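Local coordinates for endoglucanase E-5 (PDB 2CKS), which hydrolyses internal beta-1,4-glucosidic bonds of cellulose, lichenin and cereal beta-glucans, here represented by its family 5 catalytic domain, at residues His34-Phe39 with Asp80-Leu85; Phe118-Ala123 with Ile156-Gln161. All blocks are in the same frame, centred on the assembly; numbering follows the deposited sequence. Where two conformers were deposited one is given.

Both contacts are buried and belong to one (beta/alpha)8 barrel, but they join different elements. Interaction 1 ties the short helical turn after strand 29-32 to helix 75-90, and one isoleucine supplies all of the first segment's contact. Interaction 2 packs two consecutive barrel helices, 112-126 and 145-162, nearly parallel and with two alanines, a phenylalanine and two branched side chains between them. Each is apolar and neither has a hydrogen bond across it; R81 at the margin of interaction 1 pairs with D40, while E121 and R160 beside interaction 2 bond to residues outside it. The two sites meet through helix 75-90: H83 probably hydrogen-bonds E121 in one of its deposited conformers, a pairing that the second conformer makes less certain.

Interaction 1: residues His34-Phe39 with Asp80-Leu85; sequences HGIQWF and DRMHQL
I36 carries the contact alone from its side, reaching from the turn that follows strand 29-32 of the TIM barrel to R81, M82 and L85 on helix 75-90, the helix that follows the next strand, 59-65. Taken in chain order, G35 opens the turn: its O accepts from W38 N at 3.1 Å and from F39 N at 3.0 Å. I36 then uses both branches. With CG1 held between the backbone N and the carbonyl carbon (chi1 69°) and the chain extended beyond it (chi2 167°), CD1 reaches helix 75-90, 4.2 Å from CG of R81. The same methyl meets SD of M82 at 3.8 Å, though M82 was modelled in two conformers and this approach holds for one of them. CG2, the shorter branch, faces CD1 of L85 at 4.2 Å. Backbone hydrogen bonding between I36 and S63 fixes the turn to strand 59-65, and L62 of that strand also packs against M82 and L85 under the helix. After I36 the segment turns to other partners: Q37 places NE2 over the centre of the W38 ring and hydrogen-bonds through it to E68 O. On the helix, R81 offers I36 only its aliphatic part. Its NE makes a salt bridge with D40 and its NH2 bonds to L43 O, both beyond the turn, while its NH1 bonds to OE1 of Q84 from above the amide carbonyl plane. These bonds steady a guanidinium over whose centre CD2 of L85 sits, 3.6 Å above the plane.

Interaction 2: residues Phe118-Ala123 with Ile156-Gln161; sequences FFAEIA and IPVIRQ
F119, A120 and A123 of helix 112-126 meet V158 and I159 of helix 145-162 mainly through apolar side-chain contacts, with no hydrogen bond between the two segments. The main apolar patch is F119 against I159. CB of F119 lies 3.7 Å from CG1 of I159, and CD1 of I159 reaches the ring obliquely, 3.9 Å from CG of F119. In I159, CG1 stands beside the backbone N (chi1 -67°) and the chain runs on extended (chi2 165°), which carries CD1 to the phenyl; CG2 points the other way. CG2 comes within 4.3 Å of CB of A123. Cutting I159 back to an alanine would probably open a gap beside the F119 ring and leave A123 without its methyl partner. A second, more outward methyl contact joins A120 CB to V158 CG1 at 3.9 Å.

Contact with the backbone adds to this: A123 CB approaches I159 O at 4.0 Å, and at this level the CA atoms of the two residues are only 5.8 Å apart. The small side chain of A123 is consistent with this close approach; the axes of the short segments come within 8.6 Å at a crossing angle of -20°.

Within helix 112-126, aromatic packing adds F118 CD2 over one face of the F119 ring. On the barrel side, Y134 of strand 132-135 touches F119, A123 and I159. Two consecutive helices, nearly parallel and linked along the chain through that strand, pack as expected in the helical layer around the (beta/alpha)8 barrel of glycoside hydrolase family 5.

Interaction 1: residues His34-Phe39 with Asp80-Leu85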
loop_
_atom_site.group_PDB
_atom_site.type_symbol
_atom_site.label_atom_id
_atom_site.label_comp_id
_atom_site.label_asym_id
_atom_site.label_seq_id
_atom_site.Cartn_x
_atom_site.Cartn_y
_atom_site.Cartn_z
ATOM N N HIS A 34 5.801 -0.937 8.292
ATOM C CA HIS A 34 4.940 -0.478 9.363
ATOM C C HIS A 34 5.195 1.028 9.444
ATOM O O HIS A 34 5.916 1.595 8.619
ATOM C CB HIS A 34 5.279 -1.219 10.657
ATOM C CG HIS A 34 4.170 -1.240 11.668
ATOM N ND1 HIS A 34 3.930 -2.335 12.474
ATOM C CD2 HIS A 34 3.254 -0.308 12.025
ATOM C CE1 HIS A 34 2.913 -2.075 13.276
ATOM N NE2 HIS A 34 2.483 -0.853 13.022
ATOM N N GLY A 35 4.621 1.700 10.420
ATOM C CA GLY A 35 4.754 3.137 10.493
ATOM C C GLY A 35 6.203 3.507 10.713
ATOM O O GLY A 35 6.837 2.967 11.614
ATOM N N ILE A 36 6.734 4.428 9.909
ATOM C CA ILE A 36 8.148 4.789 10.028
ATOM C C ILE A 36 8.480 5.548 11.330
ATOM O O ILE A 36 9.642 5.632 11.723
ATOM C CB ILE A 36 8.670 5.534 8.762
ATOM C CG1 ILE A 36 8.058 6.924 8.620
ATOM C CG2 ILE A 36 8.426 4.680 7.509
ATOM C CD1 ILE A 36 8.764 7.795 7.576
ATOM N N GLN A 37 7.467 6.064 12.023
ATOM C CA GLN A 37 7.679 6.694 13.331
ATOM C C GLN A 37 7.984 5.688 14.445
ATOM O O GLN A 37 8.471 6.068 15.515
ATOM C CB GLN A 37 6.462 7.550 13.714
ATOM C CG GLN A 37 5.299 6.812 14.364
ATOM C CD GLN A 37 4.294 6.236 13.375
ATOM O OE1 GLN A 37 4.619 5.980 12.211
ATOM N NE2 GLN A 37 3.063 6.027 13.843
ATOM N N TRP A 38 7.665 4.419 14.203
ATOM C CA TRP A 38 7.899 3.354 15.175
ATOM C C TRP A 38 8.947 2.339 14.723
ATOM O O TRP A 38 9.664 1.780 15.555
ATOM C CB TRP A 38 6.607 2.598 15.453
ATOM C CG TRP A 38 5.518 3.389 16.077
ATOM C CD1 TRP A 38 5.628 4.291 17.092
ATOM C CD2 TRP A 38 4.134 3.318 15.751
ATOM N NE1 TRP A 38 4.391 4.800 17.409
ATOM C CE2 TRP A 38 3.454 4.206 16.603
ATOM C CE3 TRP A 38 3.390 2.581 14.821
ATOM C CZ2 TRP A 38 2.075 4.389 16.547
ATOM C CZ3 TRP A 38 2.019 2.769 14.762
ATOM C CH2 TRP A 38 1.379 3.664 15.622
ATOM N N PHE A 39 9.032 2.080 13.417
ATOM C CA PHE A 39 9.841 0.971 12.903
ATOM C C PHE A 39 10.793 1.417 11.810
ATOM O O PHE A 39 11.078 0.681 10.873
ATOM C CB PHE A 39 8.947 -0.183 12.437
ATOM C CG PHE A 39 8.136 -0.770 13.543
ATOM C CD1 PHE A 39 8.692 -1.687 14.420
ATOM C CD2 PHE A 39 6.825 -0.357 13.746
ATOM C CE1 PHE A 39 7.940 -2.190 15.474
ATOM C CE2 PHE A 39 6.083 -0.864 14.794
ATOM C CZ PHE A 39 6.646 -1.779 15.651
ATOM N N ASP A 80 11.963 14.351 4.744
ATOM C CA ASP A 80 13.320 14.049 4.312
ATOM C C ASP A 80 13.584 12.548 4.357
ATOM O O ASP A 80 14.237 12.006 3.475
ATOM C CB ASP A 80 14.357 14.801 5.151
ATOM C CG ASP A 80 14.471 16.262 4.766
ATOM O OD1 ASP A 80 14.091 16.626 3.627
ATOM O OD2 ASP A 80 14.937 17.118 5.547
ATOM N N ARG A 81 13.055 11.864 5.364
ATOM C CA ARG A 81 13.218 10.418 5.425
ATOM C C ARG A 81 12.459 9.714 4.289
ATOM O O ARG A 81 12.935 8.717 3.736
ATOM C CB ARG A 81 12.796 9.892 6.787
ATOM C CG ARG A 81 12.865 8.388 6.944
ATOM C CD ARG A 81 14.231 7.782 6.636
ATOM N NE ARG A 81 14.296 6.430 7.173
ATOM C CZ ARG A 81 15.160 5.498 6.804
ATOM N NH1 ARG A 81 16.066 5.724 5.862
ATOM N NH2 ARG A 81 15.105 4.309 7.384
ATOM N N MET A 82 11.287 10.231 3.948
ATOM C CA MET A 82 10.518 9.671 2.849
ATOM C C MET A 82 11.269 9.830 1.527
ATOM O O MET A 82 11.336 8.891 0.747
ATOM C CB MET A 82 9.124 10.288 2.785
ATOM C CG MET A 82 8.206 9.848 3.928
ATOM S SD MET A 82 7.777 8.096 3.947
ATOM C CE MET A 82 6.489 8.057 2.714
ATOM N N HIS A 83 11.867 10.994 1.285
ATOM C CA HIS A 83 12.700 11.183 0.101
ATOM C C HIS A 83 13.813 10.140 0.073
ATOM O O HIS A 83 14.090 9.544 -0.959
ATOM C CB HIS A 83 13.363 12.556 0.114
ATOM C CG HIS A 83 12.451 13.702 -0.195
ATOM N ND1 HIS A 83 11.567 13.709 -1.257
ATOM C CD2 HIS A 83 12.335 14.914 0.398
ATOM C CE1 HIS A 83 10.938 14.871 -1.292
ATOM N NE2 HIS A 83 11.387 15.619 -0.298
ATOM N N GLN A 84 14.477 9.951 1.212
ATOM C CA GLN A 84 15.562 8.995 1.303
ATOM C C GLN A 84 15.081 7.584 0.998
ATOM O O GLN A 84 15.731 6.861 0.260
ATOM C CB GLN A 84 16.189 9.052 2.688
ATOM C CG GLN A 84 17.421 8.213 2.852
ATOM C CD GLN A 84 18.042 8.450 4.203
ATOM O OE1 GLN A 84 17.386 8.258 5.228
ATOM N NE2 GLN A 84 19.282 8.924 4.217
ATOM N N LEU A 85 13.923 7.206 1.537
ATOM C CA LEU A 85 13.409 5.859 1.326
ATOM C C LEU A 85 12.941 5.654 -0.116
ATOM O O LEU A 85 13.089 4.578 -0.665
ATOM C CB LEU A 85 12.285 5.547 2.310
ATOM C CG LEU A 85 12.724 5.339 3.770
ATOM C CD1 LEU A 85 11.502 5.418 4.683
ATOM C CD2 LEU A 85 13.447 4.024 3.942
#

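Interaction 2: residues Phe118-Ala123 with Ile156-Gln161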
loop_
_atom_site.group_PDB
_atom_site.type_symbol
_atom_site.label_atom_id
_atom_site.label_comp_id
_atom_site.label_asym_id
_atom_site.label_seq_id
_atom_site.Cartn_x
_atom_site.Cartn_y
_atom_site.Cartn_z
ATOM N N PHE A 118 2.778 18.066 1.632
ATOM C CA PHE A 118 3.663 16.913 1.524
ATOM C C PHE A 118 3.704 16.399 0.084
ATOM O O PHE A 118 4.774 16.226 -0.475
ATOM C CB PHE A 118 3.215 15.806 2.484
ATOM C CG PHE A 118 3.928 14.487 2.286
ATOM C CD1 PHE A 118 5.217 14.292 2.753
ATOM C CD2 PHE A 118 3.291 13.429 1.648
ATOM C CE1 PHE A 118 5.854 13.071 2.561
ATOM C CE2 PHE A 118 3.923 12.222 1.469
ATOM C CZ PHE A 118 5.184 12.039 1.918
ATOM N N PHE A 119 2.538 16.161 -0.506
ATOM C CA PHE A 119 2.483 15.601 -1.857
ATOM C C PHE A 119 3.020 16.567 -2.913
ATOM O O PHE A 119 3.628 16.131 -3.875
ATOM C CB PHE A 119 1.077 15.096 -2.198
ATOM C CG PHE A 119 0.768 13.741 -1.614
ATOM C CD1 PHE A 119 1.478 12.624 -2.024
ATOM C CD2 PHE A 119 -0.224 13.579 -0.658
ATOM C CE1 PHE A 119 1.214 11.382 -1.485
ATOM C CE2 PHE A 119 -0.501 12.333 -0.128
ATOM C CZ PHE A 119 0.217 11.237 -0.543
ATOM N N ALA A 120 2.848 17.868 -2.719
ATOM C CA ALA A 120 3.454 18.835 -3.632
ATOM C C ALA A 120 4.967 18.674 -3.628
ATOM O O ALA A 120 5.597 18.664 -4.677
ATOM C CB ALA A 120 3.082 20.245 -3.249
ATOM N N GLU A 121 5.558 18.537 -2.444
ATOM C CA GLU A 121 7.004 18.375 -2.349
ATOM C C GLU A 121 7.471 17.048 -2.965
ATOM O O GLU A 121 8.447 17.006 -3.722
ATOM C CB GLU A 121 7.491 18.481 -0.906
ATOM C CG GLU A 121 8.990 18.231 -0.830
ATOM C CD GLU A 121 9.658 18.669 0.451
ATOM O OE1 GLU A 121 10.848 18.297 0.610
ATOM O OE2 GLU A 121 9.026 19.361 1.282
ATOM N N ILE A 122 6.767 15.966 -2.653
ATOM C CA ILE A 122 7.150 14.652 -3.142
ATOM C C ILE A 122 7.011 14.600 -4.657
ATOM O O ILE A 122 7.917 14.162 -5.353
ATOM C CB ILE A 122 6.279 13.558 -2.492
ATOM C CG1 ILE A 122 6.515 13.490 -0.978
ATOM C CG2 ILE A 122 6.519 12.201 -3.169
ATOM C CD1 ILE A 122 7.917 13.118 -0.535
ATOM N N ALA A 123 5.877 15.056 -5.177
ATOM C CA ALA A 123 5.640 14.997 -6.619
ATOM C C ALA A 123 6.638 15.834 -7.418
ATOM O O ALA A 123 7.070 15.416 -8.488
ATOM C CB ALA A 123 4.210 15.416 -6.947
ATOM N N ILE A 156 -5.644 15.310 -5.803
ATOM C CA ILE A 156 -5.157 14.816 -7.093
ATOM C C ILE A 156 -4.549 15.925 -7.961
ATOM O O ILE A 156 -3.462 15.736 -8.487
ATOM C CB ILE A 156 -6.247 13.983 -7.839
ATOM C CG1 ILE A 156 -6.397 12.621 -7.159
ATOM C CG2 ILE A 156 -5.891 13.770 -9.317
ATOM C CD1 ILE A 156 -7.652 11.893 -7.530
ATOM N N PRO A 157 -5.218 17.066 -8.130
ATOM C CA PRO A 157 -4.647 18.147 -8.946
ATOM C C PRO A 157 -3.326 18.704 -8.426
ATOM O O PRO A 157 -2.524 19.158 -9.233
ATOM C CB PRO A 157 -5.729 19.235 -8.912
ATOM C CG PRO A 157 -6.936 18.586 -8.473
ATOM C CD PRO A 157 -6.565 17.409 -7.650
ATOM N N VAL A 158 -3.104 18.678 -7.116
ATOM C CA VAL A 158 -1.836 19.125 -6.549
ATOM C C VAL A 158 -0.710 18.217 -7.042
ATOM O O VAL A 158 0.341 18.683 -7.454
ATOM C CB VAL A 158 -1.879 19.136 -5.005
ATOM C CG1 VAL A 158 -0.507 19.442 -4.431
ATOM C CG2 VAL A 158 -2.916 20.140 -4.519
ATOM N N ILE A 159 -0.945 16.911 -7.021
ATOM C CA ILE A 159 0.031 15.955 -7.542
ATOM C C ILE A 159 0.195 16.061 -9.057
ATOM O O ILE A 159 1.319 16.115 -9.556
ATOM C CB ILE A 159 -0.371 14.515 -7.140
ATOM C CG1 ILE A 159 -0.249 14.349 -5.625
ATOM C CG2 ILE A 159 0.488 13.488 -7.851
ATOM C CD1 ILE A 159 -0.926 13.140 -5.083
ATOM N N ARG A 160 -0.926 16.113 -9.776
ATOM C CA ARG A 160 -0.925 16.025 -11.233
ATOM C C ARG A 160 -0.342 17.277 -11.878
ATOM O O ARG A 160 0.178 17.226 -12.992
ATOM C CB ARG A 160 -2.341 15.753 -11.751
ATOM C CG ARG A 160 -2.864 14.346 -11.418
ATOM C CD ARG A 160 -2.315 13.308 -12.353
ATOM N NE ARG A 160 -2.422 11.922 -11.895
ATOM C CZ ARG A 160 -3.471 11.134 -12.080
ATOM N NH1 ARG A 160 -4.582 11.574 -12.658
ATOM N NH2 ARG A 160 -3.414 9.882 -11.661
ATOM N N GLN A 161 -0.398 18.392 -11.162
ATOM C CA GLN A 161 0.211 19.633 -11.619
ATOM C C GLN A 161 1.720 19.473 -11.751
ATOM O O GLN A 161 2.344 20.075 -12.624
ATOM C CB GLN A 161 -0.113 20.757 -10.633
ATOM C CG GLN A 161 0.574 22.086 -10.923
ATOM C CD GLN A 161 0.182 23.150 -9.939
ATOM O OE1 GLN A 161 -0.965 23.193 -9.487
ATOM N NE2 GLN A 161 1.128 24.016 -9.592
#